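Local coordinates for protein CaaX farnesyltransferase beta subunit Ram1 (PDB 4LNG) that probably transfers, with its alpha subunit, a farnesyl group from farnesyl diphosphate to the cysteine of C-terminal CaaX motifs, using a zinc ion, at residues W153-A158 with V207-M212. Sequence-based numbering, arbitrary orientation.
With K (potassium ion), chain K; JAN (6-[(S)-amino(4-chlorophenyl)(1-methyl-1H-imidazol-5-yl)methyl]-4-(3-chlorophenyl)-1-methylquinolin-2(1H)-one), chain F.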
ATOM      1  N   TRP B 153     -15.232  -1.854   5.510  1.00 11.41           N
ATOM      2  CA  TRP B 153     -13.998  -2.642   5.459  1.00 11.38           C
ATOM      3  C   TRP B 153     -14.130  -3.903   6.311  1.00 13.97           C
ATOM      4  O   TRP B 153     -13.709  -4.988   5.905  1.00 13.58           O
ATOM      5  CB  TRP B 153     -12.807  -1.837   5.988  1.00 12.10           C
ATOM      6  CG  TRP B 153     -12.029  -1.030   4.979  1.00 13.01           C
ATOM      7  CD1 TRP B 153     -11.724   0.298   5.062  1.00 14.13           C
ATOM      8  CD2 TRP B 153     -11.424  -1.504   3.762  1.00 11.50           C
ATOM      9  NE1 TRP B 153     -10.981   0.684   3.970  1.00 12.08           N
ATOM     10  CE2 TRP B 153     -10.787  -0.401   3.158  1.00 13.75           C
ATOM     11  CE3 TRP B 153     -11.369  -2.745   3.123  1.00 10.89           C
ATOM     12  CZ2 TRP B 153     -10.101  -0.504   1.946  1.00 13.31           C
ATOM     13  CZ3 TRP B 153     -10.687  -2.846   1.921  1.00 12.61           C
ATOM     14  CH2 TRP B 153     -10.061  -1.731   1.347  1.00 13.18           C
ATOM     15  N   MET B 154     -14.711  -3.757   7.497  0.62 15.17           N
ATOM     16  CA  MET B 154     -14.834  -4.878   8.424  0.62 16.24           C
ATOM     17  C   MET B 154     -15.703  -5.993   7.852  0.62 16.41           C
ATOM     18  O   MET B 154     -15.438  -7.175   8.078  0.62 15.62           O
ATOM     19  CB  MET B 154     -15.381  -4.405   9.769  0.62 17.94           C
ATOM     20  CG  MET B 154     -14.561  -3.285  10.388  0.62 19.12           C
ATOM     21  SD  MET B 154     -15.313  -2.622  11.882  0.62 19.18           S
ATOM     22  CE  MET B 154     -15.220  -4.048  12.949  0.62 20.43           C
ATOM     23  N   VAL B 155     -16.733  -5.613   7.104  1.00 14.98           N
ATOM     24  CA  VAL B 155     -17.578  -6.591   6.434  1.00 18.16           C
ATOM     25  C   VAL B 155     -16.797  -7.317   5.344  1.00 12.77           C
ATOM     26  O   VAL B 155     -16.869  -8.540   5.222  1.00 14.40           O
ATOM     27  CB  VAL B 155     -18.829  -5.928   5.828  1.00 17.27           C
ATOM     28  CG1 VAL B 155     -19.611  -6.928   4.988  1.00 15.12           C
ATOM     29  CG2 VAL B 155     -19.705  -5.358   6.934  1.00 19.53           C
ATOM     30  N   TYR B 156     -16.037  -6.559   4.563  1.00 12.25           N
ATOM     31  CA  TYR B 156     -15.255  -7.134   3.476  1.00 13.24           C
ATOM     32  C   TYR B 156     -14.184  -8.118   3.961  1.00 11.82           C
ATOM     33  O   TYR B 156     -14.078  -9.227   3.440  1.00 14.54           O
ATOM     34  CB  TYR B 156     -14.604  -6.037   2.625  1.00 11.48           C
ATOM     35  CG  TYR B 156     -13.494  -6.586   1.763  1.00 12.77           C
ATOM     36  CD1 TYR B 156     -13.778  -7.356   0.640  1.00 11.38           C
ATOM     37  CD2 TYR B 156     -12.161  -6.369   2.094  1.00 12.63           C
ATOM     38  CE1 TYR B 156     -12.760  -7.888  -0.138  1.00 11.16           C
ATOM     39  CE2 TYR B 156     -11.141  -6.887   1.325  1.00 11.47           C
ATOM     40  CZ  TYR B 156     -11.443  -7.643   0.209  1.00 12.75           C
ATOM     41  OH  TYR B 156     -10.418  -8.154  -0.551  1.00 13.53           O
ATOM     42  N   TRP B 157     -13.392  -7.704   4.946  1.00 11.55           N
ATOM     43  CA  TRP B 157     -12.302  -8.532   5.465  1.00 14.47           C
ATOM     44  C   TRP B 157     -12.818  -9.883   5.965  1.00 15.31           C
ATOM     45  O   TRP B 157     -12.214 -10.927   5.703  1.00 14.35           O
ATOM     46  CB  TRP B 157     -11.559  -7.809   6.593  1.00 12.11           C
ATOM     47  CG  TRP B 157     -10.841  -6.558   6.158  1.00 11.70           C
ATOM     48  CD1 TRP B 157     -10.231  -6.333   4.958  1.00 13.68           C
ATOM     49  CD2 TRP B 157     -10.675  -5.357   6.924  1.00 10.95           C
ATOM     50  NE1 TRP B 157      -9.689  -5.065   4.932  1.00 12.30           N
ATOM     51  CE2 TRP B 157      -9.951  -4.447   6.127  1.00 12.40           C
ATOM     52  CE3 TRP B 157     -11.066  -4.965   8.209  1.00 15.55           C
ATOM     53  CZ2 TRP B 157      -9.611  -3.168   6.573  1.00 15.11           C
ATOM     54  CZ3 TRP B 157     -10.729  -3.695   8.649  1.00 15.95           C
ATOM     55  CH2 TRP B 157     -10.007  -2.815   7.834  1.00 15.53           C
ATOM     56  N   ALA B 158     -13.943  -9.860   6.673  1.00 14.14           N
ATOM     57  CA  ALA B 158     -14.540 -11.090   7.188  1.00 13.02           C
ATOM     58  C   ALA B 158     -15.074 -11.995   6.079  1.00 16.83           C
ATOM     59  O   ALA B 158     -14.821 -13.202   6.082  1.00 17.75           O
ATOM     60  CB  ALA B 158     -15.631 -10.773   8.193  1.00 15.81           C
ATOM     61  N   VAL B 207     -18.662  -2.827  -2.632  1.00 16.60           N
ATOM     62  CA  VAL B 207     -18.794  -3.473  -3.935  1.00 16.34           C
ATOM     63  C   VAL B 207     -18.241  -4.903  -3.931  1.00 16.44           C
ATOM     64  O   VAL B 207     -18.874  -5.820  -4.453  1.00 16.12           O
ATOM     65  CB  VAL B 207     -18.127  -2.640  -5.057  1.00 17.72           C
ATOM     66  CG1 VAL B 207     -18.003  -3.457  -6.337  1.00 15.45           C
ATOM     67  CG2 VAL B 207     -18.923  -1.359  -5.311  1.00 19.21           C
ATOM     68  N   LEU B 208     -17.071  -5.090  -3.327  1.00 15.32           N
ATOM     69  CA  LEU B 208     -16.467  -6.419  -3.240  1.00 13.96           C
ATOM     70  C   LEU B 208     -17.302  -7.353  -2.365  1.00 15.00           C
ATOM     71  O   LEU B 208     -17.438  -8.539  -2.665  1.00 17.12           O
ATOM     72  CB  LEU B 208     -15.040  -6.341  -2.694  1.00 13.35           C
ATOM     73  CG  LEU B 208     -13.982  -5.617  -3.529  1.00 14.51           C
ATOM     74  CD1 LEU B 208     -12.606  -5.896  -2.959  1.00 11.72           C
ATOM     75  CD2 LEU B 208     -14.041  -6.028  -4.984  1.00 11.50           C
ATOM     76  N   SER B 209     -17.846  -6.814  -1.277  1.00 12.80           N
ATOM     77  CA  SER B 209     -18.726  -7.583  -0.401  1.00 13.51           C
ATOM     78  C   SER B 209     -19.980  -8.021  -1.144  1.00 16.27           C
ATOM     79  O   SER B 209     -20.431  -9.157  -1.011  1.00 16.33           O
ATOM     80  CB  SER B 209     -19.120  -6.755   0.824  1.00 13.52           C
ATOM     81  OG  SER B 209     -18.016  -6.579   1.698  1.00 13.68           O
ATOM     82  N   ILE B 210     -20.543  -7.099  -1.916  1.00 15.94           N
ATOM     83  CA  ILE B 210     -21.724  -7.375  -2.719  1.00 16.21           C
ATOM     84  C   ILE B 210     -21.408  -8.431  -3.774  1.00 16.10           C
ATOM     85  O   ILE B 210     -22.215  -9.323  -4.033  1.00 17.61           O
ATOM     86  CB  ILE B 210     -22.260  -6.071  -3.362  1.00 15.70           C
ATOM     87  CG1 ILE B 210     -23.014  -5.253  -2.309  1.00 19.36           C
ATOM     88  CG2 ILE B 210     -23.157  -6.370  -4.556  1.00 15.35           C
ATOM     89  CD1 ILE B 210     -23.181  -3.790  -2.655  1.00 19.76           C
ATOM     90  N   ALA B 211     -20.218  -8.333  -4.361  1.00 17.21           N
ATOM     91  CA  ALA B 211     -19.755  -9.312  -5.339  1.00 16.62           C
ATOM     92  C   ALA B 211     -19.665 -10.714  -4.738  1.00 17.11           C
ATOM     93  O   ALA B 211     -20.084 -11.693  -5.359  1.00 16.14           O
ATOM     94  CB  ALA B 211     -18.404  -8.891  -5.912  1.00 14.81           C
ATOM     95  N   MET B 212     -19.128 -10.811  -3.525  1.00 17.48           N
ATOM     96  CA  MET B 212     -18.971 -12.116  -2.884  1.00 15.87           C
ATOM     97  C   MET B 212     -20.301 -12.783  -2.523  1.00 16.91           C
ATOM     98  O   MET B 212     -20.470 -13.980  -2.754  1.00 18.16           O
ATOM     99  CB  MET B 212     -18.044 -12.031  -1.663  1.00 15.44           C
ATOM    100  CG  MET B 212     -16.574 -11.916  -2.034  1.00 16.20           C
ATOM    101  SD  MET B 212     -15.457 -11.950  -0.618  1.00 18.73           S
ATOM    102  CE  MET B 212     -15.660 -10.287   0.010  1.00 12.68           C
TER
HETATM  103  K     K K 607      -9.218   3.461   3.896  1.00 25.97           K
HETATM  104  C1  JAN F 602       0.360   0.419   7.946  0.93 11.29           C
HETATM  105  N1  JAN F 602      -0.438  -0.824   8.362  0.93 12.88           N
HETATM  106  C2  JAN F 602       0.151  -1.968   8.170  0.93 12.15           C
HETATM  107  N2  JAN F 602      -0.528  -2.869   8.728  0.93 12.12           N
HETATM  108  C3  JAN F 602      -1.761  -2.484   9.307  0.93 11.32           C
HETATM  109  C4  JAN F 602      -1.566  -1.010   9.223  0.93 10.99           C
HETATM  110  C5  JAN F 602      -2.650   0.179   9.654  0.93 11.75           C
HETATM  111  C6  JAN F 602      -2.960   0.902   8.300  0.93 12.23           C
HETATM  112  C7  JAN F 602      -3.319   0.146   7.239  0.93  8.55           C
HETATM  113  C8  JAN F 602      -3.876   0.621   6.035  0.93 12.58           C
HETATM  114  C9  JAN F 602      -4.092   2.092   6.434  0.93 13.77           C
HETATM  115 CL1  JAN F 602      -5.025   2.781   4.879  0.93 24.65          CL
HETATM  116  C10 JAN F 602      -3.802   2.819   7.359  0.93 16.75           C
HETATM  117  C11 JAN F 602      -3.136   2.166   8.461  0.93 14.77           C
HETATM  118  N3  JAN F 602      -1.799   1.085  10.354  0.93 12.53           N
HETATM  119  C12 JAN F 602      -3.722  -0.660  10.363  0.93 11.20           C
HETATM  120  C13 JAN F 602      -4.879  -0.548   9.918  0.93 13.45           C
HETATM  121  C14 JAN F 602      -5.858  -1.075  10.736  0.93 13.80           C
HETATM  122  C15 JAN F 602      -3.221  -1.090  11.576  0.93 11.22           C
HETATM  123  C16 JAN F 602      -4.302  -1.897  12.454  0.93 16.07           C
HETATM  124  C17 JAN F 602      -5.644  -1.834  11.671  0.93 15.64           C
HETATM  125  N4  JAN F 602      -6.589  -2.464  12.603  0.93 18.36           N
HETATM  126  C18 JAN F 602      -6.107  -3.258  13.869  0.93 18.78           C
HETATM  127  C19 JAN F 602      -7.836  -2.671  12.104  0.93 20.18           C
HETATM  128  O1  JAN F 602      -8.621  -3.322  12.837  0.93 23.41           O
HETATM  129  C20 JAN F 602      -8.061  -1.964  10.935  0.93 18.07           C
HETATM  130  C21 JAN F 602      -7.252  -1.096  10.286  0.93 15.40           C
HETATM  131  C22 JAN F 602      -7.641  -0.436   9.036  0.93 16.80           C
HETATM  132  C23 JAN F 602      -7.112  -0.932   7.760  0.93 14.45           C
HETATM  133  C24 JAN F 602      -7.655  -0.149   6.745  0.93 15.91           C
HETATM  134 CL2  JAN F 602      -7.071  -0.628   5.128  0.93 18.54          CL
HETATM  135  C25 JAN F 602      -8.489   1.093   6.759  0.93 19.85           C
HETATM  136  C26 JAN F 602      -9.051   1.267   8.082  0.93 17.96           C
HETATM  137  C27 JAN F 602      -8.538   0.587   9.067  0.93 18.50           C
HETATM  138  O   HOH W   1      -8.145   4.470   6.874  1.00 46.97           O
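Helices 151-164 and 200-213 of the alpha-alpha toroid pack here through Y156, whose ring lies against L208 and M212, while S209 meets its CA and CB. The local axes approach to 9.0 Å at 39° between their N-to-C directions, so the two helices run roughly the same way. In Y156, CG anti to the backbone N (chi1 164°) swings the ring across the flank of the neighbouring helix: its CE1 is 3.5 Å from L208 CD1, and its CD1 is 3.5 Å from M212 CE. The methionine chain bends at chi3 (-77°), bringing that terminal methyl to the ring, and the two side chains cross at about a right angle. Beyond the ring, Y156 OH hydrogen-bonds V499 O, which anchors its polar end. S209 CA lies 5.2 Å from Y156 CA, the closest backbone approach of the two segments, with S209 OG 3.3 Å from Y156 CA and 3.7 Å from V155 CG1. No hydrogen bond crosses the interface; this hydroxyl bonds instead to A205 O in its own helix. W157 CH2 lies 3.5 Å from C23 of the inhibitor's 3-chlorophenyl ring and W153 CD1 3.7 Å from its C25; W153 also touches farnesyl diphosphate and packs on A201, A205 and the Y204 ring. Y156 thus faces the neighbouring helix, W157 the inhibitor, and W153 both, as expected of inner helices lining the aromatic-rich central pocket of a prenyltransferase beta-subunit alpha-alpha barrel.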